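Local coordinates for erythrocyte binding antigen 140 (Plasmodium falciparum, PDB 4GF2), which probably acts as an adhesin in erythrocyte invasion, its tandem Duffy-binding-like domains recognising a host cell surface receptor, at residues K17-I21 with N76-K81; K31-C35 with V235-L239; V34-K40 with D105-G109; I41-I45 with N68-K72; F97-I102 with K139-W143. The protein carries 3 engineered substitutions. One frame throughout, in Å; residues are numbered along the deposited sequence.

Contact 1: residues K17-I21 with N76-K81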
# COMPACT_ATOMS: atom_id res chain seq x y z
N LYS A 17 0.42 -15.41 33.47
CA LYS A 17 0.44 -15.68 32.04
C LYS A 17 0.05 -14.44 31.24
O LYS A 17 -0.72 -13.60 31.71
CB LYS A 17 -0.51 -16.83 31.71
CG LYS A 17 -0.09 -18.15 32.33
CD LYS A 17 -1.07 -19.26 32.02
CE LYS A 17 -0.61 -20.59 32.61
NZ LYS A 17 0.67 -21.07 32.02
N ARG A 18 0.59 -14.33 30.04
CA ARG A 18 0.18 -13.28 29.12
C ARG A 18 -1.23 -13.61 28.64
O ARG A 18 -1.55 -14.78 28.40
CB ARG A 18 1.15 -13.20 27.93
CG ARG A 18 2.56 -12.78 28.33
CD ARG A 18 3.50 -12.71 27.13
NE ARG A 18 3.98 -14.03 26.73
CZ ARG A 18 5.04 -14.65 27.25
NH1 ARG A 18 5.75 -14.07 28.21
NH2 ARG A 18 5.39 -15.84 26.81
N LYS A 19 -2.06 -12.59 28.52
CA LYS A 19 -3.47 -12.78 28.17
C LYS A 19 -3.71 -12.88 26.66
O LYS A 19 -4.63 -13.56 26.22
CB LYS A 19 -4.30 -11.63 28.74
CG LYS A 19 -4.63 -11.77 30.21
CD LYS A 19 -5.32 -10.52 30.74
CE LYS A 19 -6.33 -10.84 31.83
NZ LYS A 19 -7.56 -11.48 31.27
N SER A 20 -2.89 -12.19 25.87
CA SER A 20 -3.03 -12.22 24.42
C SER A 20 -2.78 -13.63 23.89
O SER A 20 -1.95 -14.36 24.42
CB SER A 20 -2.06 -11.24 23.77
OG SER A 20 -2.34 -9.92 24.17
N ILE A 21 -3.52 -14.00 22.85
CA ILE A 21 -3.34 -15.29 22.20
C ILE A 21 -2.50 -15.11 20.94
O ILE A 21 -2.92 -14.46 19.99
CB ILE A 21 -4.70 -15.91 21.82
CG1 ILE A 21 -5.57 -16.09 23.07
CG2 ILE A 21 -4.50 -17.25 21.14
CD1 ILE A 21 -6.99 -16.55 22.77
N ASN A 76 -7.12 -17.23 35.78
CA ASN A 76 -6.82 -15.80 35.90
C ASN A 76 -6.61 -15.17 34.53
O ASN A 76 -7.00 -14.03 34.30
CB ASN A 76 -5.57 -15.59 36.76
CG ASN A 76 -5.78 -16.01 38.20
OD1 ASN A 76 -6.91 -16.18 38.65
ND2 ASN A 76 -4.69 -16.16 38.93
N LYS A 77 -6.00 -15.93 33.63
CA LYS A 77 -5.76 -15.46 32.28
C LYS A 77 -7.08 -15.17 31.57
O LYS A 77 -7.23 -14.13 30.93
CB LYS A 77 -4.98 -16.51 31.49
CG LYS A 77 -4.71 -16.14 30.05
CD LYS A 77 -4.11 -17.32 29.30
CE LYS A 77 -4.00 -17.04 27.81
NZ LYS A 77 -3.66 -18.29 27.07
N ASN A 78 -8.02 -16.09 31.69
CA ASN A 78 -9.24 -16.03 30.90
C ASN A 78 -10.42 -15.35 31.59
O ASN A 78 -11.53 -15.35 31.07
CB ASN A 78 -9.63 -17.43 30.44
CG ASN A 78 -8.67 -18.00 29.42
OD1 ASN A 78 -8.63 -17.53 28.28
ND2 ASN A 78 -7.90 -19.00 29.81
N GLU A 79 -10.17 -14.75 32.76
CA GLU A 79 -11.19 -13.93 33.40
C GLU A 79 -11.64 -12.86 32.41
O GLU A 79 -10.80 -12.21 31.78
CB GLU A 79 -10.66 -13.27 34.67
CG GLU A 79 -10.90 -14.07 35.94
CD GLU A 79 -10.55 -13.29 37.20
OE1 GLU A 79 -10.16 -12.11 37.07
OE2 GLU A 79 -10.67 -13.85 38.31
N GLY A 80 -12.94 -12.70 32.26
CA GLY A 80 -13.48 -11.70 31.36
C GLY A 80 -13.68 -12.20 29.94
O GLY A 80 -14.29 -11.52 29.12
N LYS A 81 -13.17 -13.39 29.66
CA LYS A 81 -13.33 -13.98 28.33
C LYS A 81 -14.49 -14.97 28.34
O LYS A 81 -14.90 -15.44 29.40
CB LYS A 81 -12.05 -14.69 27.90
CG LYS A 81 -10.84 -13.79 27.74
CD LYS A 81 -9.74 -14.48 26.94
CE LYS A 81 -8.45 -13.69 26.94
NZ LYS A 81 -7.44 -14.25 26.00
O HOH W 1 -1.57 -17.05 25.47
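K19 lays its side chain against the carbonyl of K77 and ends among carbonyls near the C-terminal end of helix 56-78 and in its adjoining turn. From CB the chain leads to CG, the first atom to arrive, 3.6 Å from K77 O. CD runs past the same oxygen, CE lies 3.5 Å from K77 O, and the bends at chi3 and chi4 fold NZ back onto it. There K19 NZ bonds K77 O at 2.7 Å from above the carbonyl plane, 37° out of it, and adds a weak bond to E79 O at 3.4 Å. An ammonium at this spot probably suits the partial negative charge of a helix C-terminus. In return, the extended K81 chain carries NZ to K19 O, 2.9 Å away, and brushes I21. K77 stretches along the loop backbone, with CE 3.4 Å from R18 O; its NZ gives a hydrogen bond to a water that donates to S20 O, and pairs with E89. A type II turn spans N78 to K81. The contact thus fastens the loop between helix 4-14 and strand 23-27 to the end of helix 56-78, with I21 leaning on helices 83-101 and 175-202.

Contact 2: residues K31-C35 with V235-L239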
# COMPACT_ATOMS: atom_id res chain seq x y z
N LYS A 31 16.62 -27.14 11.33
CA LYS A 31 16.29 -26.13 10.33
C LYS A 31 14.81 -26.19 9.94
O LYS A 31 14.40 -25.62 8.94
CB LYS A 31 17.16 -26.30 9.08
CG LYS A 31 18.65 -26.24 9.35
CD LYS A 31 19.45 -26.70 8.14
CE LYS A 31 20.94 -26.69 8.42
NZ LYS A 31 21.72 -27.29 7.30
N ILE A 32 14.02 -26.89 10.75
CA ILE A 32 12.59 -27.02 10.50
C ILE A 32 11.82 -25.92 11.22
O ILE A 32 12.02 -25.70 12.42
CB ILE A 32 12.06 -28.39 10.99
CG1 ILE A 32 12.75 -29.53 10.23
CG2 ILE A 32 10.55 -28.47 10.82
CD1 ILE A 32 12.46 -29.55 8.75
N THR A 33 10.95 -25.23 10.50
CA THR A 33 10.09 -24.21 11.10
C THR A 33 8.90 -24.85 11.80
O THR A 33 8.27 -25.77 11.26
CB THR A 33 9.58 -23.21 10.05
OG1 THR A 33 10.67 -22.43 9.54
CG2 THR A 33 8.54 -22.27 10.65
N VAL A 34 8.60 -24.37 13.00
CA VAL A 34 7.40 -24.78 13.73
C VAL A 34 6.73 -23.55 14.35
O VAL A 34 7.39 -22.55 14.63
CB VAL A 34 7.72 -25.79 14.86
CG1 VAL A 34 8.16 -27.12 14.28
CG2 VAL A 34 8.77 -25.23 15.80
N CYS A 35 5.42 -23.65 14.56
CA CYS A 35 4.65 -22.58 15.19
C CYS A 35 4.06 -23.07 16.50
O CYS A 35 3.21 -23.96 16.52
CB CYS A 35 3.52 -22.11 14.27
SG CYS A 35 4.08 -21.32 12.75
N VAL A 235 2.87 -23.46 7.64
CA VAL A 235 3.78 -24.24 8.48
C VAL A 235 3.05 -25.42 9.10
O VAL A 235 3.43 -26.57 8.91
CB VAL A 235 4.37 -23.38 9.60
CG1 VAL A 235 5.00 -24.25 10.68
CG2 VAL A 235 5.38 -22.39 9.04
N LEU A 236 2.00 -25.12 9.85
CA LEU A 236 1.25 -26.15 10.57
C LEU A 236 0.72 -27.22 9.63
O LEU A 236 0.75 -28.41 9.96
CB LEU A 236 0.09 -25.51 11.34
CG LEU A 236 0.48 -24.55 12.47
CD1 LEU A 236 -0.74 -23.86 13.06
CD2 LEU A 236 1.25 -25.29 13.55
N THR A 237 0.25 -26.80 8.46
CA THR A 237 -0.38 -27.72 7.52
C THR A 237 0.67 -28.61 6.86
O THR A 237 0.39 -29.77 6.54
CB THR A 237 -1.18 -26.96 6.45
OG1 THR A 237 -2.38 -27.69 6.14
CG2 THR A 237 -0.37 -26.77 5.17
N ASN A 238 1.86 -28.07 6.64
CA ASN A 238 2.95 -28.85 6.08
C ASN A 238 3.48 -29.85 7.10
O ASN A 238 3.81 -30.98 6.77
CB ASN A 238 4.09 -27.94 5.60
CG ASN A 238 3.66 -27.00 4.49
OD1 ASN A 238 2.66 -27.24 3.81
ND2 ASN A 238 4.41 -25.93 4.30
N LEU A 239 3.54 -29.41 8.36
CA LEU A 239 3.98 -30.29 9.44
C LEU A 239 3.04 -31.47 9.61
O LEU A 239 3.45 -32.56 10.00
CB LEU A 239 4.10 -29.50 10.75
CG LEU A 239 5.27 -28.52 10.81
CD1 LEU A 239 5.17 -27.66 12.05
CD2 LEU A 239 6.60 -29.26 10.77
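The two-stranded antiparallel hairpin of strands 23-27 and 33-37, tied by the C25-C35 disulfide, here rests T33, V34 and C35 on V235, L236 and L239 of helix 213-242. Strand and helix segments cross at 112°, their axes 8.1 Å apart at closest approach, and side chains meet through carbon and sulfur, with methyls also against the T33 and C35 carbonyl oxygens. V235 spreads its two methyls over T33 and C35, two residues apart on the strand: CG2 meets T33 CG2 at 3.5 Å, the two side chains crossing at about a right angle, while CG1, anti to the backbone N (chi1 165°), reaches C35 SG at 3.7 Å. The helix therefore packs directly on the disulfide sulfur. One turn on, L239 forks around the strand's beginning. Its CD1 lies 3.8 Å from V34 CG1, and its CD2 slides past I32 CG2 at 4.0 Å. L236 closes the far end with CD2 set 4.0 Å from C35 CB. Backbone bonds join V34 to R26 across the hairpin. On the helix side, L236 continues onto I180 and W183 and L239 onto I176, all of helix 175-202, and the loop residue M106 packs on both V34 and L239.

Contact 3: residues V34-K40 with D105-G109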
# COMPACT_ATOMS: atom_id res chain seq x y z
N VAL A 34 8.60 -24.37 13.00
CA VAL A 34 7.40 -24.78 13.73
C VAL A 34 6.73 -23.55 14.35
O VAL A 34 7.39 -22.55 14.63
CB VAL A 34 7.72 -25.79 14.86
CG1 VAL A 34 8.16 -27.12 14.28
CG2 VAL A 34 8.77 -25.23 15.80
N CYS A 35 5.42 -23.65 14.56
CA CYS A 35 4.65 -22.58 15.19
C CYS A 35 4.06 -23.07 16.50
O CYS A 35 3.21 -23.96 16.52
CB CYS A 35 3.52 -22.11 14.27
SG CYS A 35 4.08 -21.32 12.75
N VAL A 36 4.53 -22.48 17.60
CA VAL A 36 4.10 -22.89 18.93
C VAL A 36 3.17 -21.85 19.54
O VAL A 36 3.40 -20.65 19.41
CB VAL A 36 5.32 -23.06 19.84
CG1 VAL A 36 4.89 -23.56 21.21
CG2 VAL A 36 6.32 -24.03 19.21
N PRO A 37 2.11 -22.30 20.21
CA PRO A 37 1.22 -21.35 20.88
C PRO A 37 1.83 -20.83 22.17
O PRO A 37 2.51 -21.57 22.88
CB PRO A 37 -0.03 -22.19 21.17
CG PRO A 37 0.48 -23.58 21.30
CD PRO A 37 1.65 -23.69 20.37
N ASP A 38 1.60 -19.56 22.48
CA ASP A 38 2.15 -18.97 23.69
C ASP A 38 1.66 -19.74 24.91
O ASP A 38 2.34 -19.82 25.94
CB ASP A 38 1.76 -17.49 23.78
CG ASP A 38 2.72 -16.69 24.62
OD1 ASP A 38 3.90 -17.09 24.72
OD2 ASP A 38 2.31 -15.65 25.18
N ARG A 39 0.47 -20.32 24.81
CA ARG A 39 -0.07 -21.12 25.90
C ARG A 39 0.89 -22.25 26.25
O ARG A 39 1.09 -22.56 27.42
CB ARG A 39 -1.45 -21.69 25.54
CG ARG A 39 -2.05 -22.55 26.65
CD ARG A 39 -3.19 -23.42 26.14
NE ARG A 39 -2.83 -24.09 24.90
CZ ARG A 39 -2.01 -25.13 24.80
NH1 ARG A 39 -1.44 -25.64 25.88
NH2 ARG A 39 -1.75 -25.65 23.61
N LYS A 40 1.48 -22.86 25.22
CA LYS A 40 2.44 -23.94 25.42
C LYS A 40 3.76 -23.40 25.96
O LYS A 40 4.39 -24.01 26.83
CB LYS A 40 2.68 -24.70 24.11
CG LYS A 40 3.78 -25.75 24.19
CD LYS A 40 3.44 -26.82 25.22
CE LYS A 40 4.39 -28.01 25.15
NZ LYS A 40 5.79 -27.66 25.53
N ASP A 105 6.48 -33.47 20.92
CA ASP A 105 6.42 -32.04 21.16
C ASP A 105 7.23 -31.27 20.13
O ASP A 105 8.41 -31.55 19.91
CB ASP A 105 6.95 -31.73 22.56
CG ASP A 105 6.60 -30.33 23.02
OD1 ASP A 105 6.09 -29.54 22.19
OD2 ASP A 105 6.84 -30.02 24.21
N MET A 106 6.60 -30.29 19.49
CA MET A 106 7.27 -29.43 18.53
C MET A 106 7.94 -28.23 19.22
O MET A 106 8.87 -27.63 18.68
CB MET A 106 6.28 -28.93 17.47
CG MET A 106 5.82 -30.01 16.51
SD MET A 106 4.36 -29.54 15.57
CE MET A 106 3.09 -29.68 16.83
N ASP A 107 7.45 -27.90 20.41
CA ASP A 107 8.02 -26.81 21.21
C ASP A 107 9.40 -27.21 21.74
O ASP A 107 9.62 -28.36 22.10
CB ASP A 107 7.07 -26.48 22.37
CG ASP A 107 7.61 -25.41 23.30
OD1 ASP A 107 8.35 -24.51 22.83
OD2 ASP A 107 7.28 -25.47 24.50
N PHE A 108 10.32 -26.25 21.76
CA PHE A 108 11.71 -26.55 22.11
C PHE A 108 12.40 -25.36 22.78
O PHE A 108 11.82 -24.28 22.91
CB PHE A 108 12.49 -26.93 20.86
CG PHE A 108 12.77 -25.77 19.95
CD1 PHE A 108 11.82 -25.30 19.07
CD2 PHE A 108 14.00 -25.13 20.00
CE1 PHE A 108 12.08 -24.23 18.24
CE2 PHE A 108 14.27 -24.06 19.17
CZ PHE A 108 13.31 -23.60 18.29
N GLY A 109 13.65 -25.57 23.19
CA GLY A 109 14.43 -24.53 23.83
C GLY A 109 13.92 -24.15 25.21
O GLY A 109 12.89 -24.65 25.66
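The carboxylates of D105 and D107 and the ring of F108 are the flat groups facing K40, V36 and V34. K40 NZ bridges the two acids: it sits 2.9 Å from D105 OD2 on that oxygen's syn lone pair and 2.8 Å from D107 OD2 on the anti lone pair. The remaining D105 oxygen, OD1, is met from above the carboxylate plane by the backbone N of D107 at 2.8 Å, an Asx turn, consistent with the way D105 and D107 both face K40. At the rim of the F108 ring, near its plane, V34 CG2 approaches CE1 to 4.2 Å; the same methyl lies 3.8 Å from M106 O. V36 crosses D107 at about a right angle, its CG1 3.8 Å from D107 CB. K40 starts from the first turn of helix 38-41 and is bent at chi2 (61°) and chi4 (67°), which curls the chain round D107, with CG 3.5 Å from D107 OD2, before NZ meets the acids. Second partners hold the carboxylates: Q175 at D105 OD1 and T112 at D107 OD2. W179 of helix 175-202 packs on V36, K40 and M106. The single positive charge of K40 can balance only one of the two carboxylates, and the pair of acids probably stabilises the charged, protonated form of K40. The salt bridges tie the loop before helix 110-127 to helix 38-41, while V34 and V36 of strand 33-37 supply the apolar side.

Contact 4: residues I41-I45 with N68-K72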
# COMPACT_ATOMS: atom_id res chain seq x y z
N ILE A 41 4.19 -22.26 25.44
CA ILE A 41 5.42 -21.63 25.91
C ILE A 41 5.37 -21.38 27.42
O ILE A 41 6.38 -21.52 28.11
CB ILE A 41 5.69 -20.31 25.16
CG1 ILE A 41 6.08 -20.61 23.71
CG2 ILE A 41 6.79 -19.50 25.83
CD1 ILE A 41 6.11 -19.40 22.83
N GLN A 42 4.19 -21.02 27.92
CA GLN A 42 4.05 -20.67 29.33
C GLN A 42 3.47 -21.79 30.19
O GLN A 42 3.13 -21.58 31.35
CB GLN A 42 3.18 -19.42 29.47
CG GLN A 42 3.80 -18.17 28.89
CD GLN A 42 3.21 -16.90 29.47
OE1 GLN A 42 2.06 -16.55 29.19
NE2 GLN A 42 3.99 -16.21 30.29
N LEU A 43 3.36 -22.98 29.61
CA LEU A 43 2.88 -24.14 30.35
C LEU A 43 3.61 -24.23 31.69
O LEU A 43 4.83 -24.06 31.75
CB LEU A 43 3.11 -25.42 29.55
CG LEU A 43 2.43 -26.68 30.09
CD1 LEU A 43 0.91 -26.61 29.89
CD2 LEU A 43 3.00 -27.93 29.44
N CYS A 44 2.86 -24.48 32.76
CA CYS A 44 3.43 -24.46 34.10
C CYS A 44 4.29 -25.69 34.38
O CYS A 44 3.77 -26.77 34.64
CB CYS A 44 2.31 -24.37 35.14
SG CYS A 44 2.91 -24.32 36.84
N ILE A 45 5.60 -25.52 34.32
CA ILE A 45 6.53 -26.63 34.50
C ILE A 45 7.70 -26.31 35.44
O ILE A 45 8.46 -27.20 35.82
CB ILE A 45 7.10 -27.07 33.15
CG1 ILE A 45 7.92 -25.94 32.53
CG2 ILE A 45 5.98 -27.49 32.22
CD1 ILE A 45 8.52 -26.28 31.18
N ASN A 68 -2.51 -28.60 38.33
CA ASN A 68 -3.44 -27.83 39.14
C ASN A 68 -3.09 -26.34 39.12
O ASN A 68 -3.97 -25.48 39.12
CB ASN A 68 -3.43 -28.35 40.58
CG ASN A 68 -4.33 -27.56 41.50
OD1 ASN A 68 -3.90 -26.59 42.12
ND2 ASN A 68 -5.59 -27.97 41.60
N THR A 69 -1.79 -26.03 39.09
CA THR A 69 -1.35 -24.64 39.05
C THR A 69 -1.65 -24.06 37.68
O THR A 69 -2.13 -22.93 37.56
CB THR A 69 0.15 -24.50 39.37
OG1 THR A 69 0.42 -25.00 40.68
CG2 THR A 69 0.57 -23.04 39.31
N GLU A 70 -1.37 -24.84 36.64
CA GLU A 70 -1.66 -24.42 35.27
C GLU A 70 -3.12 -23.99 35.15
O GLU A 70 -3.42 -22.98 34.51
CB GLU A 70 -1.35 -25.56 34.29
CG GLU A 70 -1.80 -25.30 32.86
CD GLU A 70 -0.98 -24.23 32.15
OE1 GLU A 70 0.05 -23.79 32.71
OE2 GLU A 70 -1.37 -23.84 31.04
N ALA A 71 -4.01 -24.74 35.78
CA ALA A 71 -5.44 -24.42 35.76
C ALA A 71 -5.74 -23.05 36.40
O ALA A 71 -6.41 -22.22 35.79
CB ALA A 71 -6.23 -25.51 36.46
N LYS A 72 -5.26 -22.83 37.62
CA LYS A 72 -5.44 -21.54 38.29
C LYS A 72 -4.99 -20.39 37.39
O LYS A 72 -5.71 -19.41 37.20
CB LYS A 72 -4.63 -21.46 39.59
CG LYS A 72 -5.14 -22.31 40.73
CD LYS A 72 -4.41 -21.96 42.01
CE LYS A 72 -4.74 -22.92 43.14
NZ LYS A 72 -4.05 -22.53 44.40
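C44 and L43 press on E70 and T69 where the disulfide-bearing loop after helix 38-41 meets helix 56-78 of the Duffy-binding-like domain. The tight part centres on the E70 carboxylate. C44 N donates to E70 OE1 at 2.9 Å with an N-H...O angle of 140°, arriving from above the carboxylate plane, 44° out of it, and C44 CB closes in to 3.4 Å from the same oxygen. The E70 chain bends at chi2 (70°), which turns the carboxylate back toward the loop backbone. L43 crosses the acid at about a right angle, with CD1 3.8 Å from E70 OE2. This buried acid has three polar partners, C44 N and K17 at OE1 and S93 at OE2; K17 forms a salt bridge, and the charge is probably partly balanced by it. F97 of helix 83-101 packs on both L43 and E70. The contact thins toward Q42, partly exposed, whose carbonyl oxygen lies 4.0 Å from E70 OE1 and whose side chain leads off to bond R18 N through OE1. At the other end C44 carries its sulfur anti to the backbone N and bonds it to C14, linking the loop to helix 4-14. T69 turns its hydroxyl to I65 O, leaving its methyl for the disulfide: T69 CG2 lies 3.6 Å from C44 SG.

Contact 5: residues F97-I102 with K139-W143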
# COMPACT_ATOMS: atom_id res chain seq x y z
N PHE A 97 0.83 -31.39 28.35
CA PHE A 97 1.49 -32.09 29.45
C PHE A 97 1.76 -33.53 29.04
O PHE A 97 2.85 -34.05 29.26
CB PHE A 97 0.64 -32.07 30.73
CG PHE A 97 0.77 -30.81 31.54
CD1 PHE A 97 2.00 -30.40 32.02
CD2 PHE A 97 -0.35 -30.04 31.83
CE1 PHE A 97 2.11 -29.24 32.77
CE2 PHE A 97 -0.24 -28.88 32.57
CZ PHE A 97 0.99 -28.48 33.05
N ARG A 98 0.77 -34.15 28.41
CA ARG A 98 0.90 -35.53 27.96
C ARG A 98 1.94 -35.66 26.85
O ARG A 98 2.86 -36.48 26.93
CB ARG A 98 -0.44 -36.04 27.43
CG ARG A 98 -0.37 -37.43 26.79
CD ARG A 98 -1.71 -37.84 26.22
NE ARG A 98 -1.65 -39.14 25.57
CZ ARG A 98 -1.44 -39.34 24.27
NH1 ARG A 98 -1.25 -38.33 23.44
NH2 ARG A 98 -1.41 -40.58 23.80
N ASN A 99 1.79 -34.83 25.82
CA ASN A 99 2.60 -34.97 24.62
C ASN A 99 4.05 -34.53 24.78
O ASN A 99 4.94 -35.08 24.15
CB ASN A 99 1.93 -34.25 23.45
CG ASN A 99 0.70 -34.98 22.95
OD1 ASN A 99 0.57 -36.18 23.16
ND2 ASN A 99 -0.18 -34.27 22.27
N SER A 100 4.29 -33.55 25.64
CA SER A 100 5.66 -33.14 25.94
C SER A 100 6.31 -34.14 26.89
O SER A 100 7.54 -34.16 27.04
CB SER A 100 5.68 -31.74 26.55
OG SER A 100 4.97 -31.70 27.77
N PHE A 101 5.49 -34.96 27.53
CA PHE A 101 5.99 -35.98 28.44
C PHE A 101 6.35 -37.26 27.69
O PHE A 101 7.29 -37.95 28.07
CB PHE A 101 4.95 -36.27 29.52
CG PHE A 101 5.40 -37.32 30.51
CD1 PHE A 101 6.47 -37.08 31.35
CD2 PHE A 101 4.74 -38.53 30.60
CE1 PHE A 101 6.88 -38.04 32.26
CE2 PHE A 101 5.14 -39.49 31.50
CZ PHE A 101 6.21 -39.25 32.34
N ILE A 102 5.61 -37.57 26.62
CA ILE A 102 5.82 -38.82 25.89
C ILE A 102 6.56 -38.62 24.57
O ILE A 102 6.50 -39.48 23.68
CB ILE A 102 4.49 -39.56 25.62
CG1 ILE A 102 3.60 -38.76 24.67
CG2 ILE A 102 3.78 -39.84 26.94
CD1 ILE A 102 2.30 -39.46 24.32
N LYS A 139 7.33 -44.04 29.92
CA LYS A 139 6.60 -42.82 30.22
C LYS A 139 5.17 -42.90 29.70
O LYS A 139 4.24 -42.41 30.34
CB LYS A 139 7.32 -41.61 29.60
CG LYS A 139 8.65 -41.27 30.25
CD LYS A 139 9.22 -39.95 29.76
CE LYS A 139 9.65 -40.03 28.30
NZ LYS A 139 10.16 -38.72 27.80
N LYS A 140 5.00 -43.53 28.55
CA LYS A 140 3.67 -43.69 27.97
C LYS A 140 2.81 -44.53 28.91
O LYS A 140 1.67 -44.19 29.19
CB LYS A 140 3.75 -44.31 26.58
CG LYS A 140 4.36 -43.37 25.55
CD LYS A 140 4.67 -44.06 24.23
CE LYS A 140 3.44 -44.16 23.35
NZ LYS A 140 3.80 -44.20 21.91
N GLU A 141 3.38 -45.63 29.40
CA GLU A 141 2.67 -46.48 30.35
C GLU A 141 2.37 -45.70 31.63
O GLU A 141 1.27 -45.79 32.17
CB GLU A 141 3.50 -47.73 30.67
CG GLU A 141 3.74 -48.63 29.47
CD GLU A 141 4.56 -49.87 29.83
OE1 GLU A 141 4.29 -50.48 30.88
OE2 GLU A 141 5.47 -50.22 29.05
N TRP A 142 3.34 -44.93 32.10
CA TRP A 142 3.16 -44.16 33.32
C TRP A 142 2.00 -43.19 33.16
O TRP A 142 1.13 -43.08 34.03
CB TRP A 142 4.44 -43.41 33.68
CG TRP A 142 4.34 -42.66 34.97
CD1 TRP A 142 4.75 -43.09 36.19
CD2 TRP A 142 3.80 -41.34 35.16
NE1 TRP A 142 4.50 -42.12 37.14
CE2 TRP A 142 3.91 -41.04 36.53
CE3 TRP A 142 3.23 -40.40 34.31
CZ2 TRP A 142 3.47 -39.84 37.07
CZ3 TRP A 142 2.79 -39.20 34.84
CH2 TRP A 142 2.91 -38.93 36.21
N TRP A 143 1.97 -42.49 32.03
CA TRP A 143 0.87 -41.57 31.77
C TRP A 143 -0.45 -42.32 31.79
O TRP A 143 -1.43 -41.86 32.37
CB TRP A 143 1.06 -40.86 30.42
CG TRP A 143 0.04 -39.80 30.20
CD1 TRP A 143 -1.10 -39.91 29.45
CD2 TRP A 143 0.03 -38.49 30.76
NE1 TRP A 143 -1.80 -38.73 29.50
CE2 TRP A 143 -1.13 -37.84 30.29
CE3 TRP A 143 0.90 -37.79 31.60
CZ2 TRP A 143 -1.44 -36.53 30.64
CZ3 TRP A 143 0.59 -36.49 31.95
CH2 TRP A 143 -0.57 -35.87 31.47
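F101 and R98 of helix 83-101 meet K139, W142 and W143 of helix 132-155, and much of the fit is aliphatic chain against aromatic face. R98 CG stands over the five-membered ring of W143, 3.6 Å from its centroid, a CH-pi contact. The arginine chain runs extended from CG to NE across the indole, and its guanidinium, turned 70° from the indole plane, has W143 NE1 at its edge. F101 pushes its ring between K139 and the two tryptophans: CE2 lies 3.5 Å from W142 CE3 with the planes oblique at 59°, and CD2 is 4.0 Å from W143 CE3. Over one face of F101 passes the bent chain of K139, its CD 4.2 Å from the ring centroid, before NZ bonds F101 O at 3.0 Å near the end of the helix. The same ammonium also bonds N120, its stronger polar partner. I102 steps over K140, CB to CG 3.8 Å, and lays CD1 on one face of the R98 guanidinium. Farther out, F94 meets W143, while F59 and F63 meet W142, F59 edge-to-face. The two segments run nearly antiparallel, at 159°, their axes 10.3 Å apart at closest approach, and this aromatic layer joins helices 83-101 and 132-155 to helix 56-78, onto which F97 also packs through F63 and V67.

Overall arrangement
All five contacts lie in the first Duffy-binding-like region of the chain. Contacts 4 and 5 are buried and meet at F97; the first is built round a carboxylate, the second round aromatic rings. Contacts 1 and 4 both use helix 56-78 and are coupled by the K17-E70 salt bridge, but contact 1 is more exposed and relies on lysines bonding to backbone carbonyls. Contacts 2 and 3 share V34 and C35 of strand 33-37: one is apolar against a helix, the other combines salt bridges with valine packing against a loop. The R18-D38 salt bridge joins contacts 1 and 3, and S100 touches D105 between contacts 3 and 5.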